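Local coordinates for agarase (Pseudoalteromonas fuliginea, PDB 6XJ9), which probably hydrolyses the glycosidic linkages of agarose as a family 50 glycoside hydrolase, at residues G470-V475 against T592-K597; Y319-A324 against H391-S396. One frame throughout, in Å; residues are numbered along the deposited sequence.

Contact 1 is the more buried of the two; contact 2 is partly buried and reaches the protein surface at one end. They share no helix or strand, and their nearest atoms are about 20 Å apart. Contact 1 sets a short strand and the turn after it (470-475) against part of a long helix (592-597 of helix 584-609). Its chemistry is mostly apolar, with one tyrosine-to-carbonyl hydrogen bond. Contact 2 joins two neighbouring strands of a small antiparallel sheet, 319-324 and 391-396. There the chemistry is mainly polar: a backbone bond, a bridging water, a histidine-aspartate bond and a glutamate gripped from several sides. Along the chain, contact 2 closes before contact 1 opens.

Contact 1 of 2, residues G470-V475 against T592-K597; sequences GAMPDV and TAYADK
The hydroxyl of Y594 reaches out from the helix to the backbone of P473. Y594 OH donates a hydrogen bond of 2.7 Å to P473 O. The C=O...donor angle is 142°, and the donor is tilted 18° from the carbonyl plane. The side chain leaves the helix with CG anti to the backbone N (chi1 173°), which carries the phenol across to the strand. This is the tight end of the contact. M472 CB stands 3.3 Å from Y594 OH, and P473 CD approaches the same oxygen to 3.6 Å. The M472 chain bends at chi2 and chi3. Its methyl therefore comes to the ring edge, with M472 CE 4.1 Å from Y594 CE2. V475 adds one branch, CG2, which makes an off-centre CH-pi contact, with V475 CG2 4.3 Å from the Y594 ring centroid. A phenylalanine in place of Y594 would probably leave P473 O without this donor and the ring freer to shift between M472 and V475.

The looser side is at K597. The side chains of V475 and K597 run alongside each other, pointing opposite ways, and V475 CG2 lies 3.8 Å from K597 CG. Past its first carbons the lysine turns from the contact, and the residue is partly exposed.

Strand 471-473 pairs antiparallel with strand 461-463, whose V462 bonds M472 through the backbone and also packs on Y594. Helix 537-550 lies beside both segments: T538 touches Y594, and its hydroxyl bonds D474 OD1. On the side turned from the strand, helix 584-609 packs through A595 on helix 627-634.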
loop_
_atom_site.group_PDB
_atom_site.type_symbol
_atom_site.label_atom_id
_atom_site.label_comp_id
_atom_site.label_asym_id
_atom_site.label_seq_id
_atom_site.Cartn_x
_atom_site.Cartn_y
_atom_site.Cartn_z
ATOM N N GLY A 470 -12.827 -9.748 -37.852
ATOM C CA GLY A 470 -13.616 -8.588 -38.224
ATOM C C GLY A 470 -13.214 -8.025 -39.584
ATOM O O GLY A 470 -12.209 -8.426 -40.174
ATOM N N ALA A 471 -14.033 -7.078 -40.051
ATOM C CA ALA A 471 -13.911 -6.492 -41.373
ATOM C C ALA A 471 -12.881 -5.367 -41.345
ATOM O O ALA A 471 -12.589 -4.797 -40.294
ATOM C CB ALA A 471 -15.266 -6.003 -41.825
ATOM N N MET A 472 -12.319 -5.068 -42.516
ATOM C CA MET A 472 -11.341 -4.000 -42.648
ATOM C C MET A 472 -11.749 -3.123 -43.828
ATOM O O MET A 472 -12.451 -3.585 -44.724
ATOM C CB MET A 472 -9.942 -4.585 -42.864
ATOM C CG MET A 472 -9.368 -5.204 -41.601
ATOM S SD MET A 472 -8.944 -3.930 -40.384
ATOM C CE MET A 472 -7.349 -3.412 -41.018
ATOM N N PRO A 473 -11.400 -1.819 -43.846
ATOM C CA PRO A 473 -11.793 -0.959 -44.962
ATOM C C PRO A 473 -11.059 -1.330 -46.246
ATOM O O PRO A 473 -9.852 -1.589 -46.228
ATOM C CB PRO A 473 -11.352 0.438 -44.516
ATOM C CG PRO A 473 -10.249 0.173 -43.507
ATOM C CD PRO A 473 -10.642 -1.111 -42.805
ATOM N N ASP A 474 -11.782 -1.334 -47.370
ATOM C CA ASP A 474 -11.063 -1.361 -48.632
ATOM C C ASP A 474 -10.557 0.048 -48.906
ATOM O O ASP A 474 -11.305 0.908 -49.385
ATOM C CB ASP A 474 -11.877 -1.899 -49.807
ATOM C CG ASP A 474 -11.013 -2.089 -51.040
ATOM O OD1 ASP A 474 -10.084 -1.251 -51.263
ATOM O OD2 ASP A 474 -11.246 -3.078 -51.747
ATOM N N VAL A 475 -9.275 0.253 -48.599
ATOM C CA VAL A 475 -8.713 1.594 -48.515
ATOM C C VAL A 475 -8.471 2.181 -49.904
ATOM O O VAL A 475 -8.217 3.382 -50.019
ATOM C CB VAL A 475 -7.457 1.631 -47.623
ATOM C CG1 VAL A 475 -7.815 1.336 -46.174
ATOM C CG2 VAL A 475 -6.376 0.679 -48.111
ATOM N N THR A 592 2.108 -4.530 -46.941
ATOM C CA THR A 592 2.667 -3.186 -46.811
ATOM C C THR A 592 1.855 -2.186 -47.635
ATOM O O THR A 592 1.567 -1.095 -47.161
ATOM C CB THR A 592 4.147 -3.126 -47.211
ATOM O OG1 THR A 592 4.834 -4.077 -46.404
ATOM C CG2 THR A 592 4.771 -1.761 -46.993
ATOM N N ALA A 593 1.506 -2.561 -48.876
ATOM C CA ALA A 593 0.811 -1.683 -49.803
ATOM C C ALA A 593 -0.567 -1.311 -49.252
ATOM O O ALA A 593 -1.007 -0.165 -49.364
ATOM C CB ALA A 593 0.702 -2.338 -51.171
ATOM N N TYR A 594 -1.253 -2.303 -48.683
ATOM C CA TYR A 594 -2.544 -2.080 -48.054
ATOM C C TYR A 594 -2.392 -1.047 -46.943
ATOM O O TYR A 594 -3.071 -0.024 -46.947
ATOM C CB TYR A 594 -3.186 -3.399 -47.589
ATOM C CG TYR A 594 -4.450 -3.208 -46.787
ATOM C CD1 TYR A 594 -5.681 -3.133 -47.418
ATOM C CD2 TYR A 594 -4.410 -3.066 -45.404
ATOM C CE1 TYR A 594 -6.847 -2.914 -46.705
ATOM C CE2 TYR A 594 -5.568 -2.855 -44.672
ATOM C CZ TYR A 594 -6.790 -2.795 -45.326
ATOM O OH TYR A 594 -7.936 -2.579 -44.623
ATOM N N ALA A 595 -1.489 -1.313 -45.997
ATOM C CA ALA A 595 -1.322 -0.450 -44.835
ATOM C C ALA A 595 -0.812 0.933 -45.254
ATOM O O ALA A 595 -1.178 1.951 -44.666
ATOM C CB ALA A 595 -0.385 -1.099 -43.844
ATOM N N ASP A 596 0.026 0.965 -46.296
ATOM C CA ASP A 596 0.565 2.230 -46.774
ATOM C C ASP A 596 -0.555 3.165 -47.238
ATOM O O ASP A 596 -0.524 4.368 -46.963
ATOM C CB ASP A 596 1.606 2.005 -47.871
ATOM C CG ASP A 596 2.045 3.312 -48.489
ATOM O OD1 ASP A 596 2.969 3.933 -47.950
ATOM O OD2 ASP A 596 1.431 3.705 -49.481
ATOM N N LYS A 597 -1.535 2.608 -47.959
ATOM C CA LYS A 597 -2.660 3.382 -48.457
ATOM C C LYS A 597 -3.554 3.782 -47.285
ATOM O O LYS A 597 -4.034 4.916 -47.227
ATOM C CB LYS A 597 -3.383 2.624 -49.578
ATOM C CG LYS A 597 -4.611 3.310 -50.180
ATOM C CD LYS A 597 -4.299 4.553 -51.003
ATOM C CE LYS A 597 -5.502 5.097 -51.758
ATOM N NZ LYS A 597 -5.232 6.450 -52.309
#

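Contact 2 of 2, residues Y319-A324 against H391-S396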
loop_
_atom_site.group_PDB
_atom_site.type_symbol
_atom_site.label_atom_id
_atom_site.label_comp_id
_atom_site.label_asym_id
_atom_site.label_seq_id
_atom_site.Cartn_x
_atom_site.Cartn_y
_atom_site.Cartn_z
ATOM N N TYR A 319 -33.884 -5.210 -17.944
ATOM C CA TYR A 319 -35.140 -4.701 -18.455
ATOM C C TYR A 319 -34.993 -4.417 -19.947
ATOM O O TYR A 319 -33.884 -4.217 -20.440
ATOM C CB TYR A 319 -35.597 -3.490 -17.637
ATOM C CG TYR A 319 -35.994 -3.807 -16.216
ATOM C CD1 TYR A 319 -35.047 -3.923 -15.213
ATOM C CD2 TYR A 319 -37.325 -4.000 -15.871
ATOM C CE1 TYR A 319 -35.406 -4.217 -13.905
ATOM C CE2 TYR A 319 -37.704 -4.274 -14.565
ATOM C CZ TYR A 319 -36.740 -4.388 -13.580
ATOM O OH TYR A 319 -37.102 -4.677 -12.295
ATOM N N ASP A 320 -36.125 -4.413 -20.658
ATOM C CA ASP A 320 -36.154 -4.065 -22.070
ATOM C C ASP A 320 -37.527 -3.500 -22.417
ATOM O O ASP A 320 -38.384 -3.319 -21.549
ATOM C CB ASP A 320 -35.786 -5.244 -22.977
ATOM C CG ASP A 320 -35.228 -4.836 -24.334
ATOM O OD1 ASP A 320 -35.129 -3.620 -24.601
ATOM O OD2 ASP A 320 -34.869 -5.746 -25.113
ATOM N N PHE A 321 -37.713 -3.207 -23.703
ATOM C CA PHE A 321 -38.880 -2.470 -24.141
ATOM C C PHE A 321 -39.390 -3.080 -25.443
ATOM O O PHE A 321 -38.666 -3.805 -26.126
ATOM C CB PHE A 321 -38.545 -0.979 -24.280
ATOM C CG PHE A 321 -37.874 -0.366 -23.075
ATOM C CD1 PHE A 321 -38.611 0.011 -21.961
ATOM C CD2 PHE A 321 -36.498 -0.194 -23.041
ATOM C CE1 PHE A 321 -37.994 0.553 -20.843
ATOM C CE2 PHE A 321 -35.881 0.359 -21.926
ATOM C CZ PHE A 321 -36.629 0.734 -20.831
ATOM N N ASP A 322 -40.654 -2.781 -25.755
ATOM C CA ASP A 322 -41.231 -3.093 -27.049
ATOM C C ASP A 322 -40.350 -2.456 -28.123
ATOM O O ASP A 322 -40.275 -1.230 -28.228
ATOM C CB ASP A 322 -42.701 -2.668 -27.094
ATOM C CG ASP A 322 -43.458 -3.271 -28.263
ATOM O OD1 ASP A 322 -43.009 -3.066 -29.412
ATOM O OD2 ASP A 322 -44.476 -3.957 -28.015
ATOM N N GLN A 323 -39.647 -3.309 -28.878
ATOM C CA GLN A 323 -38.628 -2.893 -29.829
ATOM C C GLN A 323 -39.214 -1.933 -30.860
ATOM O O GLN A 323 -38.535 -1.009 -31.304
ATOM C CB GLN A 323 -38.004 -4.112 -30.511
ATOM C CG GLN A 323 -37.145 -4.954 -29.577
ATOM C CD GLN A 323 -35.892 -4.222 -29.159
ATOM O OE1 GLN A 323 -35.139 -3.717 -29.990
ATOM N NE2 GLN A 323 -35.662 -4.150 -27.857
ATOM N N ALA A 324 -40.484 -2.157 -31.217
ATOM C CA ALA A 324 -41.175 -1.350 -32.213
ATOM C C ALA A 324 -41.409 0.073 -31.711
ATOM O O ALA A 324 -41.663 0.974 -32.512
ATOM C CB ALA A 324 -42.475 -2.018 -32.597
ATOM N N HIS A 391 -29.713 -6.411 -26.528
ATOM C CA HIS A 391 -30.018 -5.008 -26.329
ATOM C C HIS A 391 -30.812 -4.885 -25.033
ATOM O O HIS A 391 -31.384 -5.862 -24.548
ATOM C CB HIS A 391 -30.819 -4.456 -27.524
ATOM C CG HIS A 391 -31.818 -5.419 -28.082
ATOM N ND1 HIS A 391 -32.971 -5.774 -27.402
ATOM C CD2 HIS A 391 -31.847 -6.105 -29.248
ATOM C CE1 HIS A 391 -33.663 -6.637 -28.124
ATOM N NE2 HIS A 391 -32.991 -6.860 -29.260
ATOM N N GLY A 392 -30.853 -3.677 -24.475
ATOM C CA GLY A 392 -31.673 -3.473 -23.298
ATOM C C GLY A 392 -31.302 -2.211 -22.534
ATOM O O GLY A 392 -30.348 -1.505 -22.869
ATOM N N GLU A 393 -32.101 -1.968 -21.498
ATOM C CA GLU A 393 -31.936 -0.884 -20.554
ATOM C C GLU A 393 -30.585 -1.015 -19.863
ATOM O O GLU A 393 -30.125 -2.122 -19.574
ATOM C CB GLU A 393 -33.075 -0.985 -19.541
ATOM C CG GLU A 393 -32.967 -0.007 -18.396
ATOM C CD GLU A 393 -34.129 -0.171 -17.439
ATOM O OE1 GLU A 393 -35.201 0.383 -17.733
ATOM O OE2 GLU A 393 -33.959 -0.883 -16.425
ATOM N N THR A 394 -29.956 0.137 -19.605
ATOM C CA THR A 394 -28.741 0.148 -18.811
ATOM C C THR A 394 -28.965 1.069 -17.619
ATOM O O THR A 394 -29.883 1.884 -17.636
ATOM C CB THR A 394 -27.536 0.564 -19.667
ATOM O OG1 THR A 394 -27.728 1.945 -19.963
ATOM C CG2 THR A 394 -27.422 -0.222 -20.960
ATOM N N TYR A 395 -28.131 0.921 -16.590
ATOM C CA TYR A 395 -28.050 1.913 -15.530
ATOM C C TYR A 395 -26.581 2.247 -15.292
ATOM O O TYR A 395 -25.734 1.388 -15.489
ATOM C CB TYR A 395 -28.732 1.432 -14.248
ATOM C CG TYR A 395 -28.982 2.557 -13.276
ATOM C CD1 TYR A 395 -29.857 3.596 -13.578
ATOM C CD2 TYR A 395 -28.319 2.602 -12.066
ATOM C CE1 TYR A 395 -30.065 4.648 -12.699
ATOM C CE2 TYR A 395 -28.538 3.628 -11.159
ATOM C CZ TYR A 395 -29.408 4.655 -11.479
ATOM O OH TYR A 395 -29.584 5.658 -10.577
ATOM N N SER A 396 -26.306 3.495 -14.888
ATOM C CA SER A 396 -24.958 3.921 -14.530
ATOM C C SER A 396 -24.862 4.270 -13.042
ATOM O O SER A 396 -25.247 5.363 -12.632
ATOM C CB SER A 396 -24.507 5.070 -15.385
ATOM O OG SER A 396 -23.184 5.447 -15.026
HETATM O O HOH W 1 -31.144 -4.722 -19.696
#
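H391 opens the segment with a hydrogen bond to D320. H391 ND1 donates to D320 OD2 at 3.0 Å. The oxygen lies in the ring plane and is met on its syn side, but the bond is bent (137° at the hydrogen) and the donor stands a little out of the carboxylate plane. The amide of Q323 stacks over one face of the H391 ring, its plane 29° from that of the ring. Q323 OE1 sits over the ring centre, 3.7 Å above the plane. The hydroxyl of Y380 is hydrogen-bonded to both D320 OD1 and Q323 NE2.

G392 comes next, beside Y319 O. A CB there would sit tight against Y319 O. The backbone angles of G392 alone require glycine, because a CB would press on the carbonyl O of H391.

E393 N donates to Y319 O at 3.1 Å, from above the carbonyl plane. A water joins the same two residues, donating to Y319 O at 2.9 Å and to E393 O at 2.8 Å. These bonds help join the two middle strands of a four-stranded antiparallel sheet, in the order 354-355, 315-320, 392-395, 378-381.

The E393 side chain runs extended alongside Y319, with CG anti to the backbone N (chi1 174°). E393 OE2 lies 3.3 Å from Y319 CB, and E393 OE1 is 3.4 Å from F321 CZ. OE2 bonds T317 OG1, while OE1 takes a hydrogen bond from Y370 OH and a salt bridge from R353, which would probably keep the glutamate charged.

Beyond E393 the strand leaves 319-324, and S396 takes the N-cap position of helix 397-406.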